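B-cell differentiation antigen CD72 (Mus musculus, PDB 5B1R) is a B-cell co-receptor, described here by its extracellular C-type lectin-like domain, that recognizes the Sm/RNP self-antigen and inhibits B-cell receptor signalling on coligation. Local coordinates at residues L59-I71 against F102-E114. The protein carries 2 engineered substitutions. Numbering follows the deposited sequence.
Engineered in segment 102-114: Ser111 (natural residue Cys). Unlike the reference sequence in segment 102-114: Phe102 (reference Ile), Glu104 (reference Lys).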
loop_
_atom_site.group_PDB
_atom_site.type_symbol
_atom_site.label_atom_id
_atom_site.label_comp_id
_atom_site.label_asym_id
_atom_site.label_seq_id
_atom_site.Cartn_x
_atom_site.Cartn_y
_atom_site.Cartn_z
ATOM N N LEU A 59 -10.100 2.183 -2.571
ATOM C CA LEU A 59 -9.155 1.158 -2.159
ATOM C C LEU A 59 -9.578 0.539 -0.824
ATOM O O LEU A 59 -9.636 -0.696 -0.684
ATOM C CB LEU A 59 -7.741 1.744 -2.053
ATOM C CG LEU A 59 -6.676 0.819 -1.461
ATOM C CD1 LEU A 59 -6.422 -0.412 -2.319
ATOM C CD2 LEU A 59 -5.399 1.620 -1.272
ATOM N N GLU A 60 -9.850 1.387 0.170
ATOM C CA GLU A 60 -10.132 0.918 1.515
ATOM C C GLU A 60 -11.285 -0.082 1.520
ATOM O O GLU A 60 -11.231 -1.100 2.211
ATOM C CB GLU A 60 -10.433 2.113 2.417
ATOM C CG GLU A 60 -10.683 1.723 3.862
ATOM C CD GLU A 60 -10.668 2.890 4.832
ATOM O OE1 GLU A 60 -10.144 3.979 4.484
ATOM O OE2 GLU A 60 -11.156 2.701 5.970
ATOM N N GLU A 61 -12.309 0.186 0.715
ATOM C CA GLU A 61 -13.499 -0.653 0.709
ATOM C C GLU A 61 -13.274 -2.039 0.133
ATOM O O GLU A 61 -14.086 -2.934 0.370
ATOM C CB GLU A 61 -14.621 0.038 -0.050
ATOM C CG GLU A 61 -15.153 1.274 0.658
ATOM C CD GLU A 61 -16.306 1.938 -0.087
ATOM O OE1 GLU A 61 -16.633 3.097 0.255
ATOM O OE2 GLU A 61 -16.885 1.311 -1.008
ATOM N N LEU A 62 -12.177 -2.224 -0.600
ATOM C CA LEU A 62 -11.845 -3.523 -1.184
ATOM C C LEU A 62 -10.831 -4.329 -0.372
ATOM O O LEU A 62 -10.540 -5.478 -0.699
ATOM C CB LEU A 62 -11.355 -3.356 -2.624
ATOM C CG LEU A 62 -12.480 -2.955 -3.582
ATOM C CD1 LEU A 62 -11.902 -2.553 -4.931
ATOM C CD2 LEU A 62 -13.444 -4.115 -3.747
ATOM N N LEU A 63 -10.290 -3.746 0.692
ATOM C CA LEU A 63 -9.357 -4.488 1.532
ATOM C C LEU A 63 -10.102 -5.462 2.439
ATOM O O LEU A 63 -11.208 -5.183 2.895
ATOM C CB LEU A 63 -8.540 -3.522 2.380
ATOM C CG LEU A 63 -7.672 -2.522 1.620
ATOM C CD1 LEU A 63 -6.984 -1.570 2.608
ATOM C CD2 LEU A 63 -6.657 -3.227 0.753
ATOM N N ASP A 64 -9.470 -6.590 2.724
ATOM C CA ASP A 64 -10.002 -7.579 3.643
ATOM C C ASP A 64 -9.594 -7.160 5.053
ATOM O O ASP A 64 -8.399 -7.090 5.370
ATOM C CB ASP A 64 -9.403 -8.928 3.271
ATOM C CG ASP A 64 -9.920 -10.069 4.118
ATOM O OD1 ASP A 64 -10.383 -9.845 5.257
ATOM O OD2 ASP A 64 -9.829 -11.217 3.634
ATOM N N ARG A 65 -10.580 -6.873 5.895
ATOM C CA ARG A 65 -10.307 -6.370 7.241
ATOM C C ARG A 65 -9.554 -7.359 8.135
ATOM O O ARG A 65 -9.022 -6.974 9.175
ATOM C CB ARG A 65 -11.599 -5.920 7.926
ATOM C CG ARG A 65 -12.495 -7.056 8.386
ATOM C CD ARG A 65 -13.543 -6.555 9.379
ATOM N NE ARG A 65 -12.927 -5.913 10.541
ATOM C CZ ARG A 65 -13.265 -4.716 11.014
ATOM N NH1 ARG A 65 -14.228 -4.014 10.431
ATOM N NH2 ARG A 65 -12.640 -4.221 12.075
ATOM N N SER A 66 -9.506 -8.626 7.731
ATOM C CA SER A 66 -8.794 -9.643 8.502
ATOM C C SER A 66 -7.331 -9.789 8.077
ATOM O O SER A 66 -6.610 -10.622 8.626
ATOM C CB SER A 66 -9.488 -11.000 8.375
ATOM O OG SER A 66 -9.261 -11.566 7.099
ATOM N N LYS A 67 -6.896 -8.997 7.096
ATOM C CA LYS A 67 -5.531 -9.088 6.587
ATOM C C LYS A 67 -4.774 -7.791 6.844
ATOM O O LYS A 67 -5.368 -6.726 6.999
ATOM C CB LYS A 67 -5.547 -9.358 5.076
ATOM C CG LYS A 67 -6.235 -10.652 4.654
ATOM C CD LYS A 67 -5.341 -11.853 4.877
ATOM C CE LYS A 67 -6.017 -13.140 4.411
ATOM N NZ LYS A 67 -6.318 -13.106 2.953
ATOM N N SER A 68 -3.450 -7.884 6.880
ATOM C CA SER A 68 -2.596 -6.698 6.882
ATOM C C SER A 68 -1.855 -6.649 5.572
ATOM O O SER A 68 -1.463 -7.696 5.042
ATOM C CB SER A 68 -1.566 -6.763 7.996
ATOM O OG SER A 68 -2.169 -6.840 9.274
ATOM N N TYR A 69 -1.660 -5.436 5.053
ATOM C CA TYR A 69 -1.094 -5.272 3.715
ATOM C C TYR A 69 0.227 -4.527 3.748
ATOM O O TYR A 69 0.297 -3.414 4.268
ATOM C CB TYR A 69 -2.066 -4.501 2.806
ATOM C CG TYR A 69 -3.350 -5.268 2.547
ATOM C CD1 TYR A 69 -4.385 -5.262 3.468
ATOM C CD2 TYR A 69 -3.505 -6.012 1.377
ATOM C CE1 TYR A 69 -5.538 -5.998 3.250
ATOM C CE2 TYR A 69 -4.661 -6.744 1.140
ATOM C CZ TYR A 69 -5.678 -6.728 2.076
ATOM O OH TYR A 69 -6.840 -7.447 1.869
ATOM N N TRP A 70 1.271 -5.109 3.163
ATOM C CA TRP A 70 2.510 -4.362 2.977
ATOM C C TRP A 70 2.286 -3.124 2.107
ATOM O O TRP A 70 1.633 -3.204 1.057
ATOM C CB TRP A 70 3.587 -5.224 2.326
ATOM C CG TRP A 70 4.182 -6.324 3.151
ATOM C CD1 TRP A 70 4.265 -7.630 2.801
ATOM C CD2 TRP A 70 4.852 -6.188 4.412
ATOM N NE1 TRP A 70 4.933 -8.332 3.777
ATOM C CE2 TRP A 70 5.303 -7.473 4.784
ATOM C CE3 TRP A 70 5.103 -5.110 5.270
ATOM C CZ2 TRP A 70 6.018 -7.706 5.969
ATOM C CZ3 TRP A 70 5.790 -5.347 6.448
ATOM C CH2 TRP A 70 6.235 -6.634 6.788
ATOM N N ILE A 71 2.876 -2.007 2.529
ATOM C CA ILE A 71 2.858 -0.759 1.773
ATOM C C ILE A 71 4.262 -0.141 1.839
ATOM O O ILE A 71 5.167 -0.665 2.499
ATOM C CB ILE A 71 1.794 0.241 2.319
ATOM C CG1 ILE A 71 2.074 0.636 3.780
ATOM C CG2 ILE A 71 0.380 -0.343 2.157
ATOM C CD1 ILE A 71 1.399 1.918 4.185
ATOM N N PHE A 102 4.099 -1.681 12.326
ATOM C CA PHE A 102 5.429 -2.174 12.001
ATOM C C PHE A 102 5.535 -3.675 12.203
ATOM O O PHE A 102 4.968 -4.211 13.149
ATOM C CB PHE A 102 6.455 -1.449 12.865
ATOM C CG PHE A 102 6.384 0.049 12.734
ATOM C CD1 PHE A 102 6.554 0.656 11.499
ATOM C CD2 PHE A 102 6.171 0.853 13.853
ATOM C CE1 PHE A 102 6.501 2.031 11.372
ATOM C CE2 PHE A 102 6.125 2.237 13.743
ATOM C CZ PHE A 102 6.289 2.825 12.496
ATOM N N SER A 103 6.277 -4.338 11.316
ATOM C CA SER A 103 6.518 -5.779 11.398
ATOM C C SER A 103 7.903 -6.069 10.874
ATOM O O SER A 103 8.411 -5.345 10.031
ATOM C CB SER A 103 5.533 -6.587 10.534
ATOM O OG SER A 103 4.285 -6.735 11.173
ATOM N N GLU A 104 8.504 -7.161 11.327
ATOM C CA GLU A 104 9.703 -7.619 10.647
ATOM C C GLU A 104 9.398 -7.852 9.183
ATOM O O GLU A 104 8.346 -8.400 8.813
ATOM C CB GLU A 104 10.218 -8.899 11.256
ATOM C CG GLU A 104 10.777 -8.673 12.641
ATOM C CD GLU A 104 11.144 -9.956 13.295
ATOM O OE1 GLU A 104 10.239 -10.809 13.405
ATOM O OE2 GLU A 104 12.320 -10.112 13.692
ATOM N N CYS A 105 10.327 -7.412 8.352
ATOM C CA CYS A 105 10.145 -7.407 6.921
ATOM C C CYS A 105 9.925 -8.802 6.316
ATOM O O CYS A 105 9.330 -8.918 5.253
ATOM C CB CYS A 105 11.322 -6.690 6.251
ATOM S SG CYS A 105 11.583 -4.978 6.846
ATOM N N ALA A 106 10.377 -9.851 6.997
ATOM C CA ALA A 106 10.244 -11.213 6.482
ATOM C C ALA A 106 8.828 -11.773 6.603
ATOM O O ALA A 106 8.527 -12.804 5.997
ATOM C CB ALA A 106 11.241 -12.148 7.180
ATOM N N GLU A 107 7.951 -11.118 7.361
ATOM C CA GLU A 107 6.594 -11.645 7.538
ATOM C C GLU A 107 5.838 -11.720 6.217
ATOM O O GLU A 107 6.010 -10.872 5.348
ATOM C CB GLU A 107 5.755 -10.790 8.494
ATOM C CG GLU A 107 6.189 -10.742 9.936
ATOM C CD GLU A 107 5.140 -10.086 10.841
ATOM O OE1 GLU A 107 4.107 -9.559 10.340
ATOM O OE2 GLU A 107 5.348 -10.099 12.066
ATOM N N LEU A 108 4.975 -12.720 6.097
ATOM C CA LEU A 108 4.201 -12.938 4.871
ATOM C C LEU A 108 2.837 -12.248 4.926
ATOM O O LEU A 108 2.023 -12.551 5.795
ATOM C CB LEU A 108 4.016 -14.442 4.649
ATOM C CG LEU A 108 5.302 -15.268 4.597
ATOM C CD1 LEU A 108 4.981 -16.754 4.450
ATOM C CD2 LEU A 108 6.165 -14.775 3.453
ATOM N N HIS A 109 2.591 -11.340 3.984
ATOM C CA HIS A 109 1.343 -10.589 3.910
ATOM C C HIS A 109 1.023 -10.320 2.459
ATOM O O HIS A 109 1.916 -10.291 1.607
ATOM C CB HIS A 109 1.473 -9.248 4.635
ATOM C CG HIS A 109 1.670 -9.391 6.106
ATOM N ND1 HIS A 109 0.660 -9.797 6.954
ATOM C CD2 HIS A 109 2.766 -9.203 6.876
ATOM C CE1 HIS A 109 1.133 -9.859 8.188
ATOM N NE2 HIS A 109 2.406 -9.497 8.169
ATOM N N PRO A 110 -0.257 -10.068 2.169
ATOM C CA PRO A 110 -0.584 -9.471 0.869
ATOM C C PRO A 110 -0.003 -8.052 0.816
ATOM O O PRO A 110 0.559 -7.557 1.806
ATOM C CB PRO A 110 -2.118 -9.439 0.885
ATOM C CG PRO A 110 -2.461 -9.328 2.358
ATOM C CD PRO A 110 -1.429 -10.181 3.061
ATOM N N SER A 111 -0.155 -7.388 -0.325
ATOM C CA SER A 111 0.464 -6.081 -0.497
ATOM C C SER A 111 -0.376 -5.228 -1.436
ATOM O O SER A 111 -1.314 -5.729 -2.080
ATOM C CB SER A 111 1.882 -6.253 -1.055
ATOM O OG SER A 111 1.871 -6.925 -2.307
ATOM N N ILE A 112 -0.030 -3.946 -1.513
ATOM C CA ILE A 112 -0.713 -3.039 -2.432
ATOM C C ILE A 112 0.358 -2.344 -3.250
ATOM O O ILE A 112 1.300 -1.774 -2.679
ATOM C CB ILE A 112 -1.559 -1.985 -1.697
ATOM C CG1 ILE A 112 -2.485 -2.661 -0.674
ATOM C CG2 ILE A 112 -2.334 -1.136 -2.706
ATOM C CD1 ILE A 112 -3.104 -1.723 0.338
ATOM N N CYS A 113 0.249 -2.429 -4.573
ATOM C CA CYS A 113 1.124 -1.698 -5.480
ATOM C C CYS A 113 0.398 -0.473 -6.021
ATOM O O CYS A 113 -0.836 -0.415 -6.022
ATOM C CB CYS A 113 1.526 -2.571 -6.667
ATOM S SG CYS A 113 2.280 -4.168 -6.304
ATOM N N GLU A 114 1.169 0.483 -6.523
ATOM C CA GLU A 114 0.569 1.586 -7.253
ATOM C C GLU A 114 1.395 1.915 -8.482
ATOM O O GLU A 114 2.628 1.786 -8.488
ATOM C CB GLU A 114 0.377 2.822 -6.387
ATOM C CG GLU A 114 1.588 3.631 -6.091
ATOM C CD GLU A 114 1.202 4.938 -5.415
ATOM O OE1 GLU A 114 0.921 4.906 -4.232
ATOM O OE2 GLU A 114 1.152 6.011 -6.057
HETATM O O HOH W 1 -2.075 -10.622 6.806
#
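With CG anti to the carbonyl carbon in both Trp70 (chi1 -70°) and His109 (chi1 -66°), the indole and the imidazole are swung together as a T-shaped pair. The edge of His109 is directed at the indole face, the planes standing at 82°, and CD2 of His109 lies 3.7 Å from Trp70 CE2; His109 CB covers the five-membered ring on its face in a CH-pi contact. Along its own edge the indole meets backbone oxygens: Glu104 O lies in plane beside CH2, and NE1 gives Glu107 O a weak hydrogen bond of 3.2 Å, its stronger partner being Arg24 O. Glu107 in turn fixes the imidazole. Its OE1 receives His109 NE2 at 2.8 Å, almost straight and through the anti lone pair, while Ser103 OG, which is also hydrogen-bonded to Lys90 NZ, reaches the same oxygen from above the carboxylate plane. At the ND1 edge, in the ring plane, a water bridges to Ser68 N.

Between strands 69-70 and 109-119 a single beta bridge pairs Trp70 with Ser111, an engineered residue. Trp70 N donates to Pro110 O at 2.9 Å, and Ile112 N returns a bond to Trp70 O. The phenol ring of Tyr69 is sandwiched, Pro110 CG over one face at 3.9 Å from the centroid and Leu63 CD2 over the opposite one. The OH of Tyr69 accepts a hydrogen bond from Asp64 N, tying the ring to the Asp64-Lys67 type I turn. Ile112 CD1 then touches Leu63 CD2 and Tyr69 CB, each at 3.9 Å.

The contact thus joins the two antiparallel sheets of the C-type lectin-like fold, close to the Cys88-Cys105 and Cys33-Cys113 disulfides. Two donors on Glu107 OE1 would be expected to stabilise its negative charge, and the carboxylate and water together probably restrain rotation of the imidazole beside the indole.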